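Local coordinates for protein putative aldo/keto reductase (Salmonella enterica subsp. enterica serovar Typhimurium, PDB 4R9O) that probably acts as an NADP-dependent oxidoreductase of the aldo/keto reductase family, at residues C[213-218]-C[247-252]; C[49-54]-C[80-85]; C[55-60]-C[87-92]. All blocks are in the same frame, centred on the assembly; numbering follows the deposited sequence.

Interaction 1 of 3, residues C[213-218]-C[247-252]; sequences SCLGGG and QVVYAW
Leu215 reaches across to Val249 and Tyr250 with its two methyl branches divided between them. CD2 lies 3.6 Å from CG1 of Val249, while CD1 comes to 3.9 Å from the Tyr250 OH, the leucine and tyrosine side chains crossing at about a right angle. With CG anti to its own carbonyl carbon, chi1 (-61°) directs the fork of Leu215 to the helix, and chi2 (180°) sets CD1 anti to CA, at the Tyr250 hydroxyl, leaving CD2 for Val249. Cys214 meets the same tyrosine further along: its CB is 3.7 Å from Tyr250 CE1, an oblique approach to the ring. Val249 has CG1 anti to the backbone N (chi1 173°), and this branch meets both CD2 of Leu215 and the Cys214 carbonyl, with Cys214 O only 3.2 Å from Val249 CG1. Residues 213-216 form a type I turn, with Gly216 N bonded to Ser213 O at 2.9 Å. Pro262 of strand 261-264 touches both Cys214 and Tyr250, and Leu233 of helix 227-240 packs on Val249. Through these contacts helix 245-254 packs against the loop 213-218, which probably belongs to the NADP(+) site. The chemistry is almost wholly apolar, and the buried Cys214 O, which finds no polar partner in the model, meets a methyl group.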
loop_
_atom_site.group_PDB
_atom_site.type_symbol
_atom_site.label_atom_id
_atom_site.label_comp_id
_atom_site.label_asym_id
_atom_site.label_seq_id
_atom_site.Cartn_x
_atom_site.Cartn_y
_atom_site.Cartn_z
ATOM N N SER C 213 -9.062 -16.386 16.668
ATOM C CA SER C 213 -8.685 -16.885 15.341
ATOM C C SER C 213 -7.298 -17.529 15.312
ATOM O O SER C 213 -6.533 -17.367 14.359
ATOM C CB SER C 213 -8.773 -15.765 14.308
ATOM O OG SER C 213 -10.083 -15.713 13.776
ATOM N N CYS C 214 -7.014 -18.310 16.348
ATOM C CA CYS C 214 -5.717 -18.940 16.515
ATOM C C CYS C 214 -5.335 -19.846 15.346
ATOM O O CYS C 214 -4.159 -20.000 15.038
ATOM C CB CYS C 214 -5.706 -19.725 17.826
ATOM S SG CYS C 214 -5.883 -18.672 19.301
ATOM N N LEU C 215 -6.332 -20.422 14.681
ATOM C CA LEU C 215 -6.089 -21.311 13.550
ATOM C C LEU C 215 -6.421 -20.648 12.211
ATOM O O LEU C 215 -6.762 -21.327 11.237
ATOM C CB LEU C 215 -6.895 -22.598 13.713
ATOM C CG LEU C 215 -6.532 -23.413 14.961
ATOM C CD1 LEU C 215 -7.382 -24.673 15.064
ATOM C CD2 LEU C 215 -5.050 -23.760 14.982
ATOM N N GLY C 216 -6.324 -19.323 12.173
ATOM C CA GLY C 216 -6.463 -18.586 10.931
ATOM C C GLY C 216 -7.900 -18.367 10.501
ATOM O O GLY C 216 -8.167 -18.157 9.326
ATOM N N GLY C 217 -8.826 -18.429 11.452
ATOM C CA GLY C 217 -10.230 -18.207 11.154
ATOM C C GLY C 217 -10.791 -19.232 10.184
ATOM O O GLY C 217 -11.682 -18.926 9.388
ATOM N N GLY C 218 -10.255 -20.448 10.227
ATOM C CA GLY C 218 -10.719 -21.503 9.340
ATOM C C GLY C 218 -9.787 -21.772 8.169
ATOM O O GLY C 218 -9.824 -22.848 7.576
ATOM N N GLN C 247 -1.766 -28.532 17.700
ATOM C CA GLN C 247 -0.851 -28.429 18.831
ATOM C C GLN C 247 0.331 -27.536 18.528
ATOM O O GLN C 247 0.768 -26.767 19.377
ATOM C CB GLN C 247 -0.344 -29.805 19.230
ATOM C CG GLN C 247 -1.332 -30.555 20.028
ATOM C CD GLN C 247 -0.986 -32.011 20.147
ATOM O OE1 GLN C 247 -1.871 -32.862 20.188
ATOM N NE2 GLN C 247 0.310 -32.310 20.200
ATOM N N VAL C 248 0.862 -27.673 17.321
ATOM C CA VAL C 248 2.021 -26.891 16.911
ATOM C C VAL C 248 1.646 -25.409 16.832
ATOM O O VAL C 248 2.347 -24.564 17.370
ATOM C CB VAL C 248 2.581 -27.383 15.560
ATOM C CG1 VAL C 248 3.792 -26.544 15.134
ATOM C CG2 VAL C 248 2.955 -28.864 15.657
ATOM N N VAL C 249 0.523 -25.103 16.188
ATOM C CA VAL C 249 0.059 -23.718 16.080
ATOM C C VAL C 249 -0.196 -23.096 17.459
ATOM O O VAL C 249 0.227 -21.977 17.721
ATOM C CB VAL C 249 -1.224 -23.615 15.239
ATOM C CG1 VAL C 249 -1.782 -22.190 15.273
ATOM C CG2 VAL C 249 -0.957 -24.071 13.808
ATOM N N TYR C 250 -0.887 -23.813 18.343
ATOM C CA TYR C 250 -1.126 -23.292 19.696
ATOM C C TYR C 250 0.198 -23.045 20.438
ATOM O O TYR C 250 0.351 -22.043 21.144
ATOM C CB TYR C 250 -2.020 -24.250 20.499
ATOM C CG TYR C 250 -3.485 -24.222 20.083
ATOM C CD1 TYR C 250 -4.157 -23.016 19.907
ATOM C CD2 TYR C 250 -4.186 -25.400 19.859
ATOM C CE1 TYR C 250 -5.501 -22.992 19.520
ATOM C CE2 TYR C 250 -5.517 -25.388 19.469
ATOM C CZ TYR C 250 -6.172 -24.185 19.302
ATOM O OH TYR C 250 -7.495 -24.191 18.919
ATOM N N ALA C 251 1.148 -23.964 20.276
ATOM C CA ALA C 251 2.453 -23.853 20.920
ATOM C C ALA C 251 3.175 -22.613 20.403
ATOM O O ALA C 251 3.846 -21.909 21.155
ATOM C CB ALA C 251 3.285 -25.117 20.673
ATOM N N TRP C 252 2.995 -22.340 19.114
ATOM C CA TRP C 252 3.594 -21.188 18.448
ATOM C C TRP C 252 3.095 -19.873 19.043
ATOM O O TRP C 252 3.863 -18.924 19.234
ATOM C CB TRP C 252 3.281 -21.247 16.950
ATOM C CG TRP C 252 3.945 -20.193 16.108
ATOM C CD1 TRP C 252 5.141 -20.301 15.458
ATOM C CD2 TRP C 252 3.440 -18.884 15.804
ATOM N NE1 TRP C 252 5.421 -19.138 14.783
ATOM C CE2 TRP C 252 4.392 -18.250 14.978
ATOM C CE3 TRP C 252 2.285 -18.177 16.170
ATOM C CZ2 TRP C 252 4.221 -16.952 14.494
ATOM C CZ3 TRP C 252 2.114 -16.878 15.687
ATOM C CH2 TRP C 252 3.082 -16.282 14.863
#

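Interaction 2 of 3, residues C[49-54]-C[80-85]; sequences VTTVDH and KLQIVT
The His54 imidazole approaches Val84 O and Ile83 CG2 obliquely; CD2 is the ring atom near Ile83, 4.4 Å from its CG2. The Asp53 carboxylate, swung out with CG anti to the backbone N (chi1 -178°), brings OD1 to 3.9 Å from Val84 CG1, and its polar ends are held elsewhere: OD2 in a salt bridge to Lys86, OD1 by Gln183. The side-chain amide of Gln82 sits beside the hydroxyls of Thr50 and Thr51, which are themselves bonded to Arg7 and Ser18. Between the backbones, four hydrogen bonds alternate in direction. Gln82 N donates to Thr50 O from above the carbonyl plane; Val52 N meets Gln82 O at 2.9 Å, and Val84 N meets Val52 O at 2.9 Å, both almost in line with the carbonyl bond; His54 N closes the series on Val84 O at 2.7 Å, a little tilted from the plane. The strands run parallel, their axes 19° apart; as in any beta strand, successive side chains go to opposite faces. On that of Val52 and Ile83, Val52 CG2 packs 3.9 Å from Ile83 CG1, and His44 of helix 34-46 also covers Val52. On the other, Thr51 CG2 touches Val84 CG2 at 4.0 Å, with Phe17 adjoining both. Two parallel neighbouring strands joined through intervening helices make a beta-alpha-beta crossover, the repeating element of the TIM barrel, here with Asp53 next to Lys86, consistent with the Asp-Lys pair of aldo/keto reductase active sites.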
loop_
_atom_site.group_PDB
_atom_site.type_symbol
_atom_site.label_atom_id
_atom_site.label_comp_id
_atom_site.label_asym_id
_atom_site.label_seq_id
_atom_site.Cartn_x
_atom_site.Cartn_y
_atom_site.Cartn_z
ATOM N N VAL C 49 -10.189 -26.184 31.908
ATOM C CA VAL C 49 -10.632 -25.005 31.168
ATOM C C VAL C 49 -11.821 -24.358 31.880
ATOM O O VAL C 49 -12.957 -24.817 31.747
ATOM C CB VAL C 49 -11.021 -25.356 29.721
ATOM C CG1 VAL C 49 -11.447 -24.093 28.962
ATOM C CG2 VAL C 49 -9.868 -26.063 29.019
ATOM N N THR C 50 -11.555 -23.300 32.640
ATOM C CA THR C 50 -12.594 -22.662 33.441
ATOM C C THR C 50 -13.107 -21.340 32.863
ATOM O O THR C 50 -14.220 -20.911 33.171
ATOM C CB THR C 50 -12.091 -22.410 34.875
ATOM O OG1 THR C 50 -10.964 -21.528 34.840
ATOM C CG2 THR C 50 -11.694 -23.735 35.545
ATOM N N THR C 51 -12.297 -20.682 32.039
ATOM C CA THR C 51 -12.688 -19.395 31.481
ATOM C C THR C 51 -13.417 -19.562 30.150
ATOM O O THR C 51 -12.957 -20.290 29.268
ATOM C CB THR C 51 -11.472 -18.472 31.259
ATOM O OG1 THR C 51 -10.638 -18.470 32.425
ATOM C CG2 THR C 51 -11.954 -17.055 30.977
ATOM N N VAL C 52 -14.558 -18.892 30.008
ATOM C CA VAL C 52 -15.374 -19.035 28.806
ATOM C C VAL C 52 -15.679 -17.664 28.198
ATOM O O VAL C 52 -15.876 -16.666 28.903
ATOM C CB VAL C 52 -16.697 -19.790 29.085
ATOM C CG1 VAL C 52 -16.414 -21.217 29.613
ATOM C CG2 VAL C 52 -17.555 -19.029 30.068
ATOM N N ASP C 53 -15.708 -17.621 26.877
ATOM C CA ASP C 53 -15.790 -16.354 26.173
ATOM C C ASP C 53 -17.086 -16.246 25.373
ATOM O O ASP C 53 -17.383 -17.097 24.533
ATOM C CB ASP C 53 -14.569 -16.187 25.262
ATOM C CG ASP C 53 -14.573 -14.863 24.529
ATOM O OD1 ASP C 53 -14.162 -13.849 25.135
ATOM O OD2 ASP C 53 -15.000 -14.843 23.357
ATOM N N HIS C 54 -17.848 -15.191 25.655
ATOM C CA HIS C 54 -19.146 -14.922 25.023
ATOM C C HIS C 54 -19.209 -13.509 24.443
ATOM O O HIS C 54 -18.287 -12.721 24.636
ATOM C CB HIS C 54 -20.285 -15.099 26.035
ATOM C CG HIS C 54 -20.598 -16.535 26.346
ATOM N ND1 HIS C 54 -21.472 -17.279 25.589
ATOM C CD2 HIS C 54 -20.141 -17.353 27.321
ATOM C CE1 HIS C 54 -21.543 -18.507 26.086
ATOM N NE2 HIS C 54 -20.744 -18.576 27.139
ATOM N N LYS C 80 -17.764 -22.264 39.178
ATOM C CA LYS C 80 -16.549 -22.917 38.713
ATOM C C LYS C 80 -15.998 -22.260 37.449
ATOM O O LYS C 80 -14.902 -22.589 36.996
ATOM C CB LYS C 80 -16.810 -24.405 38.455
ATOM C CG LYS C 80 -17.354 -25.171 39.654
ATOM C CD LYS C 80 -17.476 -26.657 39.332
ATOM C CE LYS C 80 -18.007 -27.468 40.518
ATOM N NZ LYS C 80 -19.433 -27.166 40.830
ATOM N N LEU C 81 -16.763 -21.331 36.886
ATOM C CA LEU C 81 -16.392 -20.685 35.632
ATOM C C LEU C 81 -16.005 -19.223 35.819
ATOM O O LEU C 81 -16.478 -18.552 36.737
ATOM C CB LEU C 81 -17.545 -20.758 34.630
ATOM C CG LEU C 81 -18.141 -22.120 34.257
ATOM C CD1 LEU C 81 -19.579 -21.962 33.758
ATOM C CD2 LEU C 81 -17.274 -22.780 33.202
ATOM N N GLN C 82 -15.138 -18.734 34.941
ATOM C CA GLN C 82 -14.967 -17.297 34.772
ATOM C C GLN C 82 -15.629 -16.944 33.448
ATOM O O GLN C 82 -15.213 -17.415 32.388
ATOM C CB GLN C 82 -13.495 -16.876 34.784
ATOM C CG GLN C 82 -12.757 -17.207 36.067
ATOM C CD GLN C 82 -12.325 -18.653 36.090
ATOM O OE1 GLN C 82 -12.456 -19.343 37.107
ATOM N NE2 GLN C 82 -11.824 -19.130 34.955
ATOM N N ILE C 83 -16.681 -16.143 33.512
ATOM C CA ILE C 83 -17.423 -15.799 32.317
ATOM C C ILE C 83 -17.051 -14.426 31.791
ATOM O O ILE C 83 -17.115 -13.425 32.505
ATOM C CB ILE C 83 -18.928 -15.834 32.549
ATOM C CG1 ILE C 83 -19.328 -17.210 33.089
ATOM C CG2 ILE C 83 -19.649 -15.509 31.237
ATOM C CD1 ILE C 83 -20.798 -17.337 33.407
ATOM N N VAL C 84 -16.658 -14.406 30.527
ATOM C CA VAL C 84 -16.275 -13.180 29.851
ATOM C C VAL C 84 -17.299 -12.925 28.766
ATOM O O VAL C 84 -17.610 -13.825 27.985
ATOM C CB VAL C 84 -14.870 -13.272 29.215
ATOM C CG1 VAL C 84 -14.513 -11.944 28.510
ATOM C CG2 VAL C 84 -13.802 -13.640 30.251
ATOM N N THR C 85 -17.835 -11.712 28.712
ATOM C CA THR C 85 -18.695 -11.367 27.593
ATOM C C THR C 85 -18.402 -9.952 27.092
ATOM O O THR C 85 -17.520 -9.265 27.623
ATOM C CB THR C 85 -20.188 -11.518 27.953
ATOM O OG1 THR C 85 -20.970 -11.411 26.755
ATOM C CG2 THR C 85 -20.625 -10.468 28.968
#

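Interaction 3 of 3, residues C[55-60]-C[87-92]; sequences ADIYGG and CGIATT
Asp56 and Ile57 lie in the loop that follows strand 51-53, carries Tyr58, the probable proton donor, and rests against the end of strand 82-90. The carboxylate of Asp56 lies over the backbone of Cys87, OD1 being 3.7 Å from Cys87 CA and OD2 3.9 Å from its CB. A water donates to Asp56 OD1 at 2.7 Å and accepts from Ile89 N at 3.0 Å, so the polar link runs through it, while the rest is direct van der Waals contact. With CG set between the backbone N and the carbonyl carbon (chi1 59°), the carboxylate folds back over its own chain, and OD1 also takes a weak, strongly bent bond from Ile57 N (120° at the hydrogen). Ile57 supplies the apolar part, its CG2 branch lying 4.1 Å from Ile89 CB and 3.9 Å from Thr91 CG2. The same CG2 also comes to 3.3 Å from Ile89 O. Pro228 of a neighbouring subunit packs on both Ile57 and Thr91, and Gln231 of that subunit bonds Thr91 OG1. Ala55 CB sits 3.3 Å above the centre of one face of the Tyr58 ring, whose OH is bonded to Lys86 and, weakly, to Glu224 of the same neighbouring subunit. A tyrosine on one barrel loop paired with a lysine on the next strand is consistent with the active-site Tyr-Lys pair of aldo/keto reductases.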
loop_
_atom_site.group_PDB
_atom_site.type_symbol
_atom_site.label_atom_id
_atom_site.label_comp_id
_atom_site.label_asym_id
_atom_site.label_seq_id
_atom_site.Cartn_x
_atom_site.Cartn_y
_atom_site.Cartn_z
ATOM N N ALA C 55 -20.313 -13.187 23.765
ATOM C CA ALA C 55 -20.601 -11.804 23.360
ATOM C C ALA C 55 -22.095 -11.659 23.140
ATOM O O ALA C 55 -22.764 -12.628 22.803
ATOM C CB ALA C 55 -19.835 -11.411 22.093
ATOM N N ASP C 56 -22.621 -10.458 23.319
ATOM C CA ASP C 56 -24.057 -10.274 23.129
ATOM C C ASP C 56 -24.490 -10.676 21.704
ATOM O O ASP C 56 -25.513 -11.337 21.532
ATOM C CB ASP C 56 -24.473 -8.830 23.454
ATOM C CG ASP C 56 -23.763 -7.784 22.590
ATOM O OD1 ASP C 56 -22.684 -8.073 22.020
ATOM O OD2 ASP C 56 -24.299 -6.658 22.506
ATOM N N ILE C 57 -23.692 -10.332 20.697
ATOM C CA ILE C 57 -24.104 -10.550 19.308
ATOM C C ILE C 57 -23.988 -11.996 18.782
ATOM O O ILE C 57 -24.625 -12.335 17.778
ATOM C CB ILE C 57 -23.293 -9.658 18.347
ATOM C CG1 ILE C 57 -21.815 -10.047 18.384
ATOM C CG2 ILE C 57 -23.482 -8.178 18.675
ATOM C CD1 ILE C 57 -21.092 -9.754 17.082
ATOM N N TYR C 58 -23.190 -12.842 19.439
ATOM C CA TYR C 58 -22.871 -14.168 18.882
ATOM C C TYR C 58 -24.125 -14.981 18.579
ATOM O O TYR C 58 -25.089 -14.973 19.351
ATOM C CB TYR C 58 -21.969 -14.965 19.831
ATOM C CG TYR C 58 -20.536 -14.474 19.923
ATOM C CD1 TYR C 58 -19.976 -13.681 18.922
ATOM C CD2 TYR C 58 -19.751 -14.787 21.025
ATOM C CE1 TYR C 58 -18.665 -13.225 19.017
ATOM C CE2 TYR C 58 -18.449 -14.348 21.127
ATOM C CZ TYR C 58 -17.909 -13.564 20.127
ATOM O OH TYR C 58 -16.608 -13.127 20.257
ATOM N N GLY C 59 -24.108 -15.658 17.435
ATOM C CA GLY C 59 -25.186 -16.538 17.036
ATOM C C GLY C 59 -26.477 -15.783 16.814
ATOM O O GLY C 59 -27.566 -16.318 17.018
ATOM N N GLY C 60 -26.357 -14.527 16.396
ATOM C CA GLY C 60 -27.525 -13.705 16.158
ATOM C C GLY C 60 -28.239 -13.378 17.454
ATOM O O GLY C 60 -29.465 -13.460 17.528
ATOM N N CYS C 87 -19.843 -6.277 24.589
ATOM C CA CYS C 87 -20.858 -5.460 23.941
ATOM C C CYS C 87 -20.167 -4.371 23.116
ATOM O O CYS C 87 -18.961 -4.159 23.254
ATOM C CB CYS C 87 -21.807 -4.835 24.964
ATOM S SG CYS C 87 -21.060 -3.583 26.034
ATOM N N GLY C 88 -20.925 -3.693 22.258
ATOM C CA GLY C 88 -20.365 -2.633 21.438
ATOM C C GLY C 88 -20.711 -2.749 19.967
ATOM O O GLY C 88 -20.714 -1.754 19.235
ATOM N N ILE C 89 -21.035 -3.958 19.521
ATOM C CA ILE C 89 -21.419 -4.136 18.125
ATOM C C ILE C 89 -22.943 -4.260 17.974
ATOM O O ILE C 89 -23.624 -4.849 18.817
ATOM C CB ILE C 89 -20.713 -5.360 17.517
ATOM C CG1 ILE C 89 -19.190 -5.204 17.652
ATOM C CG2 ILE C 89 -21.102 -5.544 16.054
ATOM C CD1 ILE C 89 -18.405 -6.405 17.170
ATOM N N ALA C 90 -23.474 -3.656 16.914
ATOM C CA ALA C 90 -24.890 -3.778 16.582
ATOM C C ALA C 90 -25.038 -4.409 15.197
ATOM O O ALA C 90 -24.558 -3.853 14.210
ATOM C CB ALA C 90 -25.567 -2.423 16.636
ATOM N N THR C 91 -25.666 -5.582 15.131
ATOM C CA THR C 91 -25.774 -6.312 13.865
ATOM C C THR C 91 -27.197 -6.261 13.331
ATOM O O THR C 91 -28.128 -5.883 14.049
ATOM C CB THR C 91 -25.333 -7.804 14.000
ATOM O OG1 THR C 91 -26.378 -8.582 14.601
ATOM C CG2 THR C 91 -24.065 -7.927 14.833
ATOM N N THR C 92 -27.364 -6.639 12.066
ATOM C CA THR C 92 -28.678 -6.605 11.436
ATOM C C THR C 92 -29.522 -7.820 11.821
ATOM O O THR C 92 -30.573 -8.046 11.239
ATOM C CB THR C 92 -28.573 -6.554 9.902
ATOM O OG1 THR C 92 -27.737 -7.628 9.447
ATOM C CG2 THR C 92 -27.972 -5.230 9.455
HETATM O O HOH W 1 -20.776 -6.602 20.841
#

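From the N terminus, residues 49-54 and 55-60 follow each other directly, and so, but for Lys86, do 80-85 and 87-92; interactions 2 and 3 therefore cross, their segments alternating along the chain. Interaction 2 closes the beta-alpha-beta unit from strand 51-53 to strand 82-90, and interaction 3 continues the contact beyond the paired strands, by side-chain packing and a water; between the two, Thr85 OG1 touches Ala55 CA at 3.4 Å. Interaction 1 opens later, in series, and closes the helical excursion between strand 210-212 and helix 245-254. Its nearest atoms stay about 9 Å from either of the others. Interactions 1 and 3 also each reach a neighbouring subunit.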